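Local coordinates for acetyltransferase (Agrobacterium tumefaciens, PDB 2FSR), which probably transfers an acetyl group from acetyl-coenzyme A to an acceptor amine, as other GNAT-family acetyltransferases do, with a substrate that is not known, at residues L77-W80 with G84-A87; D50-P55 with G62-P67; M89-L92 with E97-G100; P28-E33 with R137-E142; F110-L115 with V184-Q189. All blocks are in the same frame, centred on the assembly; numbering follows the deposited sequence. Where two conformers were deposited one is given.

Contact 1: residues L77-W80 with G84-A87; sequences LANW and GHGA
W80 ties the end of a helix to the chain that leaves it, and does so with its indole nitrogen: NE1 donates to A87 O at 2.9 Å, almost straight (167°), with the carbonyl oxygen close to the plane of the ring. This is a helix C-terminus closed by a glycine. G84 is the first residue past helix 66-83 to leave helical angles, and its positive phi of 83° turns the chain back. Its amide still completes a final helical bond, G84 N to W80 O at 2.9 Å, more bent than the indole bond.

The returning chain then runs flat across one face of the indole toward strand 87-92. H85 CA sits 3.7 Å from the centroid of the six-membered ring, and G86 CA lies 3.6 Å from that of the five-membered ring, two CH-pi contacts in series. The indole can receive them because W80 CG stands beside its own backbone N (chi1 -72°), which swings the ring under the chain. No side chain at G86 separates backbone from ring. On the helix, N79 points toward the same stretch, and its CB lies 3.8 Å from G86 CA. Farther out, H85 NE2 bonds to K113 NZ and H85 ND1 to I104 O, while N79 OD1 accepts from H106 N and passes H85 CE1 at 4.0 Å.

Contact 2: residues D50-P55 with G62-P67; sequences DFMASP and GPYDLP
The carbonyl oxygen of M52 is gripped by two groups: the amide of Y64 donates to it, N lying 2.9 Å from O with an N-H...O angle of 161°, and S57 OG of the intervening loop, which is also within bonding distance of S54 O, meets it as well. The setting is a loop connecting two helices, in which the last turn of helix 45-53 meets the lead-in to helix 66-83; these are consistent with the paired helices that follow the first main strand of the GNAT fold. The peptide before P63 is cis; P63 CA lies 3.4 Å from M52 O, a weak CA-H...O contact beside the stronger bonds, and P63 CB lies 3.5 Å from A53 O.

Within the helix end itself, F51 O is also doubly occupied. S54 N and S54 OG both reach it from the same face of its plane, the hydroxyl at 2.7 Å from F51 O, two bonds that help hold the turn. Beyond Y64, D65 is the N-cap of helix 66-83, its OD1 receiving S68 N.

Among the side chains, selenomethionine M52 and Y64 make a Met-aromatic contact, with SE lying obliquely 4.9 Å from the ring centroid. The phenol OH is bonded to V60 O, which limits how far the ring can swing. Bends at chi2 (-78°) and chi3 (-87°) fold the M52 chain back until its methyl CE stands 3.4 Å from Y64 CD2.

Contact 3: residues M89-L92 with E97-G100; sequences MIDL and ECIG
I99 wedges its branches between I90 and L92 of the neighbouring strand. Its CG1 arm meets I90 CG2 at 3.6 Å, the two chains crossing at a slant, whereas its CG2 methyl presses on L92 CG at 3.8 Å, there at about a right angle. With CG1 of I99 between backbone N and carbonyl carbon (chi1 64°), CG2 lies toward the leucine. E97 lies alongside L92, pointing the same way, its carboxylate end at the leucine methyl (E97 OE1 to L92 CD1 3.7 Å). I90 packs on A132, and L92 and I99 on Y128, of helix 128-143.

Strands 87-92 and 97-105 form an antiparallel hairpin, and a classic beta bulge breaks its regular pairing: I99 and G100 together face I90. I99 N donates to I90 O at 2.8 Å, and I90 N donates to G100 O at 2.9 Å, both nearly straight. A further backbone bond, L92 N to E97 O, closes the pairing near the turn.

Away from the isoleucines, C98 fills the hollow bounded by M89 and D91. The curled chain of selenomethionine M89 brings CE to 3.6 Å from C98 SG and to 3.3 Å from G100 O. Across the sulfur, the carboxylate of D91 lies against the cysteine, its OD1 3.2 Å from C98 CB, while its OD2 is engaged in a salt bridge with R38.

Contact 4: residues P28-E33 with R137-E142; sequences PTLRTE and RDWAFE
P28 and L30 pack against the indole of W139, each meeting a different part of it. The proline contributes CG, 3.6 Å from W139 CZ2 on the six-membered ring; the leucine contributes its methyl CD2, 3.8 Å from W139 CD1 on the five-membered ring. Both chains cross the indole at about a right angle, and the other leucine methyl, CD1, reaches back to W139 CB at 4.1 Å. The indole extends this far because W139 CG stands anti to the backbone N (chi1 -179°), which sends the ring outward from its helix toward the strand.

In the fold, this joins the short outermost strand 30-31 of the five-stranded antiparallel sheet to helix 128-143, which lies across that sheet in the alpha-beta arrangement of GNAT proteins. L30 also touches L136 one turn earlier on the helix, and W80 meets the indole of W139 with ring planes about 65° apart.

Apart from these three side chains the two segments stand well separated. Even the closest CA atoms, those of L30 and W139, are 8.8 Å apart, and no hydrogen bond spans the gap. T29, R31 and E33 on one segment and E142 on the helix are exposed and take no part. T32 OG1 bonds to E131, while R137 and D138 pair with each other: R137 grips D138 side-on, NE at 2.8 Å and NH2 at 2.7 Å from the single oxygen OD1, which lies in the guanidinium plane.

Contact 5: residues F110-L115 with V184-Q189; sequences FPEKEL and VYRYHQ
A two-pronged salt bridge and a light apolar touch connect the approach to strand 114-119 with strand 183-187, two strands that are not direct neighbours but have strand 149-153 between them. The CA atoms of L115 and Y187 are accordingly 9.4 Å apart, and side chains alone bridge the distance.

R186 meets E112 end-on, one nitrogen to each oxygen. R186 NH2 lies 2.8 Å from E112 OE1, on that oxygen's syn lone pair, and R186 NH1 lies 3.0 Å from E112 OE2, approaching on the syn side but 31° out of the carboxylate plane. The two flat groups are therefore twisted, with their planes 41° apart. A bend at chi3 (-57°) turns the arginine head toward the glutamate. D172 at NE and T148 at NH1 hold it further, so two carboxylates would probably offset its positive charge.

Deeper in, L115 CD2 rests 4.1 Å from Y187 CE2. The hydroxyl of S151 bonds to both Y187 OH and L115 O, so one hydroxyl connects both residues of the pair to strand 149-153. L115 packs besides on I102 and I104 of strand 97-105, while Y187 lies against A164 of helix 158-166.

Overall arrangement
Contacts 1, 4 and 5 form a connected group. Contact 1 meets contact 4 where W80 CZ3 lies 3.3 Å from P28 CD, and meets contact 5 through a probable hydrogen bond, H85 NE2 to K113 NZ, 2.8 Å. Contacts 4 and 5 join where F141 CZ of helix 128-143 lies 3.7 Å from Y187 O. Contact 3 shares the main sheet with both. Contact 2 stands apart, its centre about 28 Å from that of contact 4. In GNAT relatives the acetyl-CoA pyrophosphate binds where the main helix begins, here probably the lead-in to helix 128-143, the helix of contact 4. A formic acid molecule, probably from crystallisation, lies about 4 Å from the side chain of L92 in contact 3.

Contact 1: residues L77-W80 with G84-A87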
# COMPACT_ATOMS: atom_id res chain seq x y z
N LEU A 77 -5.39 8.08 -2.31
CA LEU A 77 -5.82 9.04 -1.31
C LEU A 77 -7.29 8.83 -0.97
O LEU A 77 -7.65 8.74 0.20
CB LEU A 77 -5.55 10.47 -1.82
CG LEU A 77 -5.95 11.64 -0.92
CD1 LEU A 77 -7.44 11.93 -0.92
CD2 LEU A 77 -5.44 11.48 0.54
N ALA A 78 -8.14 8.72 -2.00
CA ALA A 78 -9.60 8.67 -1.82
C ALA A 78 -10.11 7.45 -1.05
O ALA A 78 -11.18 7.51 -0.43
CB ALA A 78 -10.32 8.77 -3.15
N ASN A 79 -9.35 6.35 -1.10
CA ASN A 79 -9.78 5.15 -0.37
C ASN A 79 -10.02 5.44 1.12
O ASN A 79 -10.89 4.83 1.73
CB ASN A 79 -8.79 3.99 -0.57
CG ASN A 79 -9.14 3.09 -1.75
OD1 ASN A 79 -9.15 1.86 -1.62
ND2 ASN A 79 -9.43 3.68 -2.91
N TRP A 80 -9.25 6.36 1.71
CA TRP A 80 -9.42 6.70 3.14
C TRP A 80 -10.84 7.20 3.42
O TRP A 80 -11.52 6.69 4.31
CB TRP A 80 -8.38 7.73 3.61
CG TRP A 80 -7.04 7.11 3.72
CD1 TRP A 80 -6.01 7.19 2.82
CD2 TRP A 80 -6.58 6.25 4.79
NE1 TRP A 80 -4.92 6.44 3.28
CE2 TRP A 80 -5.25 5.87 4.48
CE3 TRP A 80 -7.16 5.79 5.98
CZ2 TRP A 80 -4.50 5.01 5.31
CZ3 TRP A 80 -6.41 4.96 6.81
CH2 TRP A 80 -5.09 4.58 6.47
N GLY A 84 -12.00 3.90 4.89
CA GLY A 84 -11.29 3.98 6.18
C GLY A 84 -9.91 3.34 6.16
O GLY A 84 -9.30 3.14 7.21
N HIS A 85 -9.43 3.06 4.96
CA HIS A 85 -8.06 2.60 4.70
C HIS A 85 -7.66 3.10 3.32
O HIS A 85 -8.51 3.55 2.53
CB HIS A 85 -7.96 1.07 4.76
CG HIS A 85 -8.81 0.36 3.74
ND1 HIS A 85 -8.57 0.44 2.38
CD2 HIS A 85 -9.94 -0.39 3.88
CE1 HIS A 85 -9.48 -0.27 1.73
NE2 HIS A 85 -10.33 -0.77 2.62
N GLY A 86 -6.35 3.07 3.02
CA GLY A 86 -5.85 3.63 1.77
C GLY A 86 -4.33 3.62 1.77
O GLY A 86 -3.72 2.84 2.51
N ALA A 87 -3.73 4.46 0.93
CA ALA A 87 -2.27 4.49 0.82
C ALA A 87 -1.66 5.50 1.76
O ALA A 87 -2.29 6.51 2.12
CB ALA A 87 -1.87 4.85 -0.60

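Contact 2: residues D50-P55 with G62-P67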
# COMPACT_ATOMS: atom_id res chain seq x y z
N ASP A 50 7.33 9.68 -11.89
CA ASP A 50 8.63 9.19 -12.38
C ASP A 50 8.70 7.66 -12.25
O ASP A 50 9.03 6.96 -13.22
CB ASP A 50 9.81 9.81 -11.60
CG ASP A 50 10.06 11.28 -11.95
OD1 ASP A 50 9.48 11.81 -12.93
OD2 ASP A 50 10.87 11.91 -11.23
N PHE A 51 8.32 7.15 -11.09
CA PHE A 51 8.33 5.71 -10.86
C PHE A 51 7.35 5.00 -11.80
O PHE A 51 7.70 4.02 -12.47
CB PHE A 51 7.98 5.39 -9.39
CG PHE A 51 7.76 3.92 -9.13
CD1 PHE A 51 8.84 3.08 -8.90
CD2 PHE A 51 6.49 3.37 -9.12
CE1 PHE A 51 8.65 1.70 -8.66
CE2 PHE A 51 6.28 2.00 -8.88
CZ PHE A 51 7.37 1.18 -8.65
N MSE A 52 6.11 5.49 -11.82
CA MSE A 52 5.04 4.82 -12.56
C MSE A 52 5.21 4.84 -14.08
O MSE A 52 4.67 3.98 -14.77
CB MSE A 52 3.67 5.39 -12.16
CG MSE A 52 3.34 5.16 -10.70
SE MSE A 52 2.74 3.32 -10.40
CE MSE A 52 0.85 3.67 -10.81
N ALA A 53 5.99 5.80 -14.58
CA ALA A 53 6.25 5.90 -16.02
C ALA A 53 7.41 4.99 -16.45
O ALA A 53 7.61 4.79 -17.65
CB ALA A 53 6.55 7.34 -16.38
N SER A 54 8.15 4.48 -15.47
CA SER A 54 9.45 3.85 -15.70
C SER A 54 9.36 2.32 -15.75
O SER A 54 8.39 1.74 -15.26
CB SER A 54 10.41 4.25 -14.58
OG SER A 54 10.21 3.47 -13.41
N PRO A 55 10.40 1.66 -16.30
CA PRO A 55 10.45 0.19 -16.25
C PRO A 55 10.40 -0.40 -14.83
O PRO A 55 10.00 -1.56 -14.66
CB PRO A 55 11.77 -0.15 -16.95
CG PRO A 55 12.07 1.05 -17.81
CD PRO A 55 11.53 2.24 -17.05
N GLY A 62 3.06 -1.81 -14.23
CA GLY A 62 3.45 -0.69 -15.10
C GLY A 62 4.25 -1.11 -16.33
O GLY A 62 4.41 -2.31 -16.59
N PRO A 63 4.76 -0.14 -17.10
CA PRO A 63 4.55 1.30 -16.86
C PRO A 63 3.14 1.77 -17.20
O PRO A 63 2.38 1.08 -17.90
CB PRO A 63 5.58 1.97 -17.79
CG PRO A 63 5.80 0.97 -18.88
CD PRO A 63 5.63 -0.39 -18.27
N TYR A 64 2.82 2.95 -16.70
CA TYR A 64 1.51 3.54 -16.87
C TYR A 64 1.61 4.85 -17.60
O TYR A 64 2.64 5.52 -17.51
CB TYR A 64 0.91 3.81 -15.49
CG TYR A 64 0.56 2.54 -14.76
CD1 TYR A 64 -0.62 1.85 -15.07
CD2 TYR A 64 1.39 2.02 -13.77
CE1 TYR A 64 -0.96 0.67 -14.41
CE2 TYR A 64 1.06 0.83 -13.10
CZ TYR A 64 -0.11 0.18 -13.42
OH TYR A 64 -0.45 -0.99 -12.77
N ASP A 65 0.54 5.23 -18.29
CA ASP A 65 0.50 6.55 -18.87
C ASP A 65 0.12 7.56 -17.78
O ASP A 65 -0.17 7.18 -16.63
CB ASP A 65 -0.41 6.59 -20.11
CG ASP A 65 -1.87 6.33 -19.80
OD1 ASP A 65 -2.31 6.40 -18.63
OD2 ASP A 65 -2.63 6.08 -20.77
N LEU A 66 0.08 8.84 -18.14
CA LEU A 66 -0.18 9.88 -17.14
C LEU A 66 -1.61 9.82 -16.55
O LEU A 66 -1.76 9.89 -15.33
CB LEU A 66 0.16 11.27 -17.70
CG LEU A 66 -0.12 12.47 -16.80
CD1 LEU A 66 0.64 12.43 -15.48
CD2 LEU A 66 0.21 13.74 -17.55
N PRO A 67 -2.65 9.73 -17.40
CA PRO A 67 -4.00 9.64 -16.82
C PRO A 67 -4.16 8.46 -15.86
O PRO A 67 -4.78 8.63 -14.80
CB PRO A 67 -4.92 9.50 -18.05
CG PRO A 67 -4.12 10.10 -19.16
CD PRO A 67 -2.69 9.81 -18.88

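Contact 3: residues M89-L92 with E97-G100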
# COMPACT_ATOMS: atom_id res chain seq x y z
N MSE A 89 2.36 7.39 2.12
CA MSE A 89 3.71 7.50 1.59
C MSE A 89 4.69 7.08 2.67
O MSE A 89 4.46 7.35 3.85
CB MSE A 89 3.99 8.93 1.14
CG MSE A 89 3.07 9.49 0.03
SE MSE A 89 2.77 8.33 -1.50
CE MSE A 89 4.60 8.29 -2.20
N ILE A 90 5.78 6.46 2.23
CA ILE A 90 6.82 5.99 3.15
C ILE A 90 7.95 6.99 3.19
O ILE A 90 8.60 7.23 2.15
CB ILE A 90 7.40 4.62 2.72
CG1 ILE A 90 6.29 3.56 2.53
CG2 ILE A 90 8.47 4.15 3.71
CD1 ILE A 90 6.79 2.23 1.93
N ASP A 91 8.17 7.59 4.36
CA ASP A 91 9.31 8.49 4.57
C ASP A 91 10.32 7.85 5.51
O ASP A 91 9.95 7.11 6.42
CB ASP A 91 8.87 9.83 5.17
CG ASP A 91 8.09 10.72 4.20
OD1 ASP A 91 7.99 10.42 2.99
OD2 ASP A 91 7.57 11.75 4.70
N LEU A 92 11.61 8.14 5.30
CA LEU A 92 12.64 7.66 6.21
C LEU A 92 12.66 8.49 7.49
O LEU A 92 12.87 9.71 7.45
CB LEU A 92 14.02 7.71 5.55
CG LEU A 92 14.37 6.63 4.53
CD1 LEU A 92 15.68 6.99 3.84
CD2 LEU A 92 14.47 5.25 5.18
N GLU A 97 12.41 12.31 3.82
CA GLU A 97 12.80 11.74 2.53
C GLU A 97 11.85 10.60 2.14
O GLU A 97 11.80 9.55 2.79
CB GLU A 97 14.23 11.22 2.54
CG GLU A 97 14.67 10.66 1.20
CD GLU A 97 16.05 10.04 1.22
OE1 GLU A 97 16.74 10.12 2.26
OE2 GLU A 97 16.44 9.45 0.18
N CYS A 98 11.11 10.83 1.06
CA CYS A 98 10.09 9.89 0.60
C CYS A 98 10.66 8.82 -0.31
O CYS A 98 11.26 9.12 -1.35
CB CYS A 98 8.96 10.65 -0.10
SG CYS A 98 7.60 9.58 -0.58
N ILE A 99 10.44 7.56 0.09
CA ILE A 99 11.09 6.42 -0.55
C ILE A 99 10.12 5.42 -1.19
O ILE A 99 10.56 4.45 -1.78
CB ILE A 99 12.04 5.67 0.44
CG1 ILE A 99 11.26 5.07 1.60
CG2 ILE A 99 13.11 6.65 0.96
CD1 ILE A 99 11.99 3.94 2.33
N GLY A 100 8.82 5.65 -1.04
CA GLY A 100 7.86 4.75 -1.68
C GLY A 100 6.48 4.87 -1.06
O GLY A 100 6.14 5.92 -0.55

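Contact 4: residues P28-E33 with R137-E142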
# COMPACT_ATOMS: atom_id res chain seq x y z
N PRO A 28 -4.38 8.54 9.11
CA PRO A 28 -3.32 8.30 10.10
C PRO A 28 -1.92 8.67 9.59
O PRO A 28 -1.67 8.72 8.37
CB PRO A 28 -3.40 6.80 10.35
CG PRO A 28 -4.71 6.36 9.85
CD PRO A 28 -5.02 7.29 8.69
N THR A 29 -1.03 8.95 10.54
CA THR A 29 0.41 8.95 10.28
C THR A 29 1.01 7.91 11.22
O THR A 29 1.04 8.12 12.45
CB THR A 29 1.06 10.32 10.51
OG1 THR A 29 0.61 11.24 9.53
CG2 THR A 29 2.61 10.23 10.42
N LEU A 30 1.45 6.79 10.65
CA LEU A 30 2.01 5.69 11.44
C LEU A 30 3.52 5.82 11.53
O LEU A 30 4.18 6.23 10.56
CB LEU A 30 1.64 4.33 10.83
CG LEU A 30 0.16 4.11 10.57
CD1 LEU A 30 -0.05 2.74 9.97
CD2 LEU A 30 -0.63 4.26 11.87
N ARG A 31 4.04 5.48 12.70
CA ARG A 31 5.46 5.42 12.92
C ARG A 31 5.91 3.98 13.12
O ARG A 31 5.28 3.20 13.85
CB ARG A 31 5.87 6.30 14.09
CG ARG A 31 5.83 7.79 13.77
CD ARG A 31 7.12 8.48 14.17
NE ARG A 31 8.10 8.52 13.07
CZ ARG A 31 8.94 7.54 12.75
NH1 ARG A 31 9.78 7.71 11.74
NH2 ARG A 31 8.96 6.40 13.41
N THR A 32 6.98 3.63 12.44
CA THR A 32 7.61 2.34 12.65
C THR A 32 9.03 2.59 13.19
O THR A 32 9.40 3.73 13.50
CB THR A 32 7.62 1.48 11.36
OG1 THR A 32 8.58 1.98 10.42
CG2 THR A 32 6.24 1.47 10.70
N GLU A 33 9.81 1.52 13.29
CA GLU A 33 11.18 1.63 13.80
C GLU A 33 11.94 2.68 12.99
O GLU A 33 12.52 3.61 13.56
CB GLU A 33 11.86 0.28 13.70
CG GLU A 33 13.36 0.27 13.98
CD GLU A 33 13.95 -1.12 13.85
OE1 GLU A 33 13.40 -2.06 14.47
OE2 GLU A 33 14.95 -1.28 13.12
N ARG A 137 -0.57 -3.58 7.65
CA ARG A 137 -1.30 -4.85 7.86
C ARG A 137 -1.82 -4.95 9.29
O ARG A 137 -3.01 -5.23 9.52
CB ARG A 137 -0.40 -6.05 7.56
CG ARG A 137 -1.00 -7.43 7.90
CD ARG A 137 0.08 -8.47 8.13
NE ARG A 137 0.76 -8.28 9.41
CZ ARG A 137 1.89 -8.87 9.79
NH1 ARG A 137 2.54 -9.69 8.97
NH2 ARG A 137 2.39 -8.62 10.99
N ASP A 138 -0.93 -4.77 10.26
CA ASP A 138 -1.33 -4.87 11.67
C ASP A 138 -2.35 -3.82 12.04
O ASP A 138 -3.30 -4.10 12.77
CB ASP A 138 -0.11 -4.72 12.58
CG ASP A 138 0.79 -5.95 12.58
OD1 ASP A 138 0.48 -6.94 11.90
OD2 ASP A 138 1.82 -5.89 13.28
N TRP A 139 -2.13 -2.58 11.59
CA TRP A 139 -3.08 -1.50 11.85
C TRP A 139 -4.47 -1.88 11.32
O TRP A 139 -5.49 -1.64 11.99
CB TRP A 139 -2.58 -0.21 11.19
CG TRP A 139 -3.49 0.93 11.43
CD1 TRP A 139 -3.46 1.80 12.47
CD2 TRP A 139 -4.57 1.35 10.59
NE1 TRP A 139 -4.45 2.74 12.33
CE2 TRP A 139 -5.16 2.48 11.19
CE3 TRP A 139 -5.11 0.87 9.39
CZ2 TRP A 139 -6.26 3.15 10.63
CZ3 TRP A 139 -6.21 1.54 8.83
CH2 TRP A 139 -6.76 2.66 9.46
N ALA A 140 -4.52 -2.46 10.12
CA ALA A 140 -5.81 -2.85 9.53
C ALA A 140 -6.49 -3.96 10.34
O ALA A 140 -7.70 -3.89 10.57
CB ALA A 140 -5.63 -3.29 8.11
N PHE A 141 -5.73 -4.97 10.73
CA PHE A 141 -6.30 -6.08 11.50
C PHE A 141 -6.73 -5.62 12.88
O PHE A 141 -7.76 -6.07 13.41
CB PHE A 141 -5.35 -7.26 11.64
CG PHE A 141 -5.20 -8.09 10.40
CD1 PHE A 141 -6.29 -8.36 9.57
CD2 PHE A 141 -3.97 -8.65 10.08
CE1 PHE A 141 -6.13 -9.14 8.42
CE2 PHE A 141 -3.81 -9.43 8.95
CZ PHE A 141 -4.88 -9.68 8.12
N GLU A 142 -5.96 -4.72 13.48
CA GLU A 142 -6.22 -4.29 14.85
C GLU A 142 -7.27 -3.20 14.95
O GLU A 142 -8.20 -3.29 15.76
CB GLU A 142 -4.93 -3.82 15.50
CG GLU A 142 -3.96 -4.96 15.72
CD GLU A 142 -2.58 -4.47 16.10
OE1 GLU A 142 -2.44 -3.27 16.42
OE2 GLU A 142 -1.63 -5.29 16.03

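Contact 5: residues F110-L115 with V184-Q189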
# COMPACT_ATOMS: atom_id res chain seq x y z
N PHE A 110 -10.91 -4.06 -7.12
CA PHE A 110 -10.25 -5.02 -6.20
C PHE A 110 -11.27 -5.99 -5.61
O PHE A 110 -12.09 -5.59 -4.78
CB PHE A 110 -9.55 -4.26 -5.08
CG PHE A 110 -8.37 -3.48 -5.54
CD1 PHE A 110 -7.09 -4.02 -5.48
CD2 PHE A 110 -8.54 -2.20 -6.07
CE1 PHE A 110 -5.99 -3.29 -5.96
CE2 PHE A 110 -7.44 -1.47 -6.55
CZ PHE A 110 -6.17 -2.01 -6.48
N PRO A 111 -11.22 -7.27 -6.03
CA PRO A 111 -12.23 -8.23 -5.50
C PRO A 111 -12.23 -8.40 -3.97
O PRO A 111 -13.27 -8.71 -3.40
CB PRO A 111 -11.87 -9.54 -6.20
CG PRO A 111 -11.15 -9.12 -7.45
CD PRO A 111 -10.39 -7.88 -7.08
N GLU A 112 -11.06 -8.23 -3.34
CA GLU A 112 -10.93 -8.22 -1.89
C GLU A 112 -10.00 -7.07 -1.49
O GLU A 112 -9.23 -6.59 -2.34
CB GLU A 112 -10.35 -9.56 -1.42
CG GLU A 112 -11.32 -10.74 -1.65
CD GLU A 112 -10.82 -12.04 -1.03
OE1 GLU A 112 -10.09 -12.77 -1.73
OE2 GLU A 112 -11.14 -12.29 0.15
N LYS A 113 -10.08 -6.67 -0.22
CA LYS A 113 -9.18 -5.62 0.32
C LYS A 113 -7.74 -6.08 0.18
O LYS A 113 -7.40 -7.18 0.58
CB LYS A 113 -9.53 -5.24 1.75
CG LYS A 113 -10.89 -4.56 1.89
CD LYS A 113 -11.15 -4.11 3.31
CE LYS A 113 -12.54 -3.51 3.48
NZ LYS A 113 -12.74 -2.23 2.72
N GLU A 114 -6.90 -5.24 -0.41
CA GLU A 114 -5.60 -5.65 -0.95
C GLU A 114 -4.46 -4.76 -0.46
O GLU A 114 -4.54 -3.53 -0.58
CB GLU A 114 -5.63 -5.67 -2.49
CG GLU A 114 -4.46 -6.45 -3.11
CD GLU A 114 -3.40 -5.59 -3.70
OE1 GLU A 114 -3.48 -4.34 -3.58
OE2 GLU A 114 -2.50 -6.18 -4.34
N LEU A 115 -3.42 -5.39 0.07
CA LEU A 115 -2.22 -4.71 0.55
C LEU A 115 -1.17 -4.66 -0.57
O LEU A 115 -0.82 -5.69 -1.15
CB LEU A 115 -1.65 -5.47 1.76
CG LEU A 115 -0.41 -4.93 2.49
CD1 LEU A 115 -0.72 -3.64 3.21
CD2 LEU A 115 0.13 -5.97 3.48
N VAL A 184 -2.40 -14.83 -5.72
CA VAL A 184 -2.98 -14.12 -4.58
C VAL A 184 -2.39 -14.65 -3.30
O VAL A 184 -2.55 -15.83 -2.97
CB VAL A 184 -4.51 -14.29 -4.52
CG1 VAL A 184 -5.07 -13.52 -3.34
CG2 VAL A 184 -5.15 -13.80 -5.80
N TYR A 185 -1.69 -13.77 -2.59
CA TYR A 185 -1.27 -14.06 -1.22
C TYR A 185 -2.32 -13.61 -0.24
O TYR A 185 -2.88 -12.53 -0.39
CB TYR A 185 0.06 -13.37 -0.92
CG TYR A 185 1.25 -14.08 -1.53
CD1 TYR A 185 1.85 -15.12 -0.85
CD2 TYR A 185 1.74 -13.72 -2.78
CE1 TYR A 185 2.95 -15.78 -1.37
CE2 TYR A 185 2.84 -14.39 -3.33
CZ TYR A 185 3.42 -15.42 -2.61
OH TYR A 185 4.50 -16.10 -3.14
N ARG A 186 -2.59 -14.44 0.77
CA ARG A 186 -3.56 -14.07 1.80
C ARG A 186 -2.89 -14.01 3.17
O ARG A 186 -2.03 -14.85 3.49
CB ARG A 186 -4.73 -15.05 1.81
CG ARG A 186 -5.85 -14.64 2.78
CD ARG A 186 -7.06 -15.55 2.70
NE ARG A 186 -7.63 -15.64 1.37
CZ ARG A 186 -8.49 -14.76 0.83
NH1 ARG A 186 -8.90 -13.70 1.52
NH2 ARG A 186 -8.95 -14.96 -0.40
N TYR A 187 -3.28 -12.99 3.95
CA TYR A 187 -2.74 -12.78 5.31
C TYR A 187 -3.84 -13.00 6.32
O TYR A 187 -5.01 -12.72 6.04
CB TYR A 187 -2.21 -11.34 5.48
CG TYR A 187 -1.34 -10.91 4.34
CD1 TYR A 187 -0.01 -11.34 4.24
CD2 TYR A 187 -1.84 -10.09 3.34
CE1 TYR A 187 0.78 -10.96 3.17
CE2 TYR A 187 -1.06 -9.70 2.27
CZ TYR A 187 0.26 -10.13 2.19
OH TYR A 187 1.06 -9.76 1.13
N HIS A 188 -3.47 -13.36 7.55
CA HIS A 188 -4.46 -13.54 8.64
C HIS A 188 -4.03 -12.99 10.01
O HIS A 188 -2.85 -12.82 10.29
CB HIS A 188 -4.78 -15.03 8.80
CG HIS A 188 -3.59 -15.88 9.11
ND1 HIS A 188 -3.16 -16.12 10.40
CD2 HIS A 188 -2.71 -16.52 8.30
CE1 HIS A 188 -2.08 -16.88 10.37
NE2 HIS A 188 -1.79 -17.14 9.11
N GLN A 189 -5.02 -12.70 10.86
CA GLN A 189 -4.80 -12.38 12.29
C GLN A 189 -3.86 -11.20 12.53
O GLN A 189 -3.73 -10.70 13.66
CB GLN A 189 -4.34 -13.63 13.07
CG GLN A 189 -3.09 -14.31 12.55
CD GLN A 189 -1.83 -13.85 13.26
OE1 GLN A 189 -1.45 -12.69 13.18
NE2 GLN A 189 -1.19 -14.77 13.97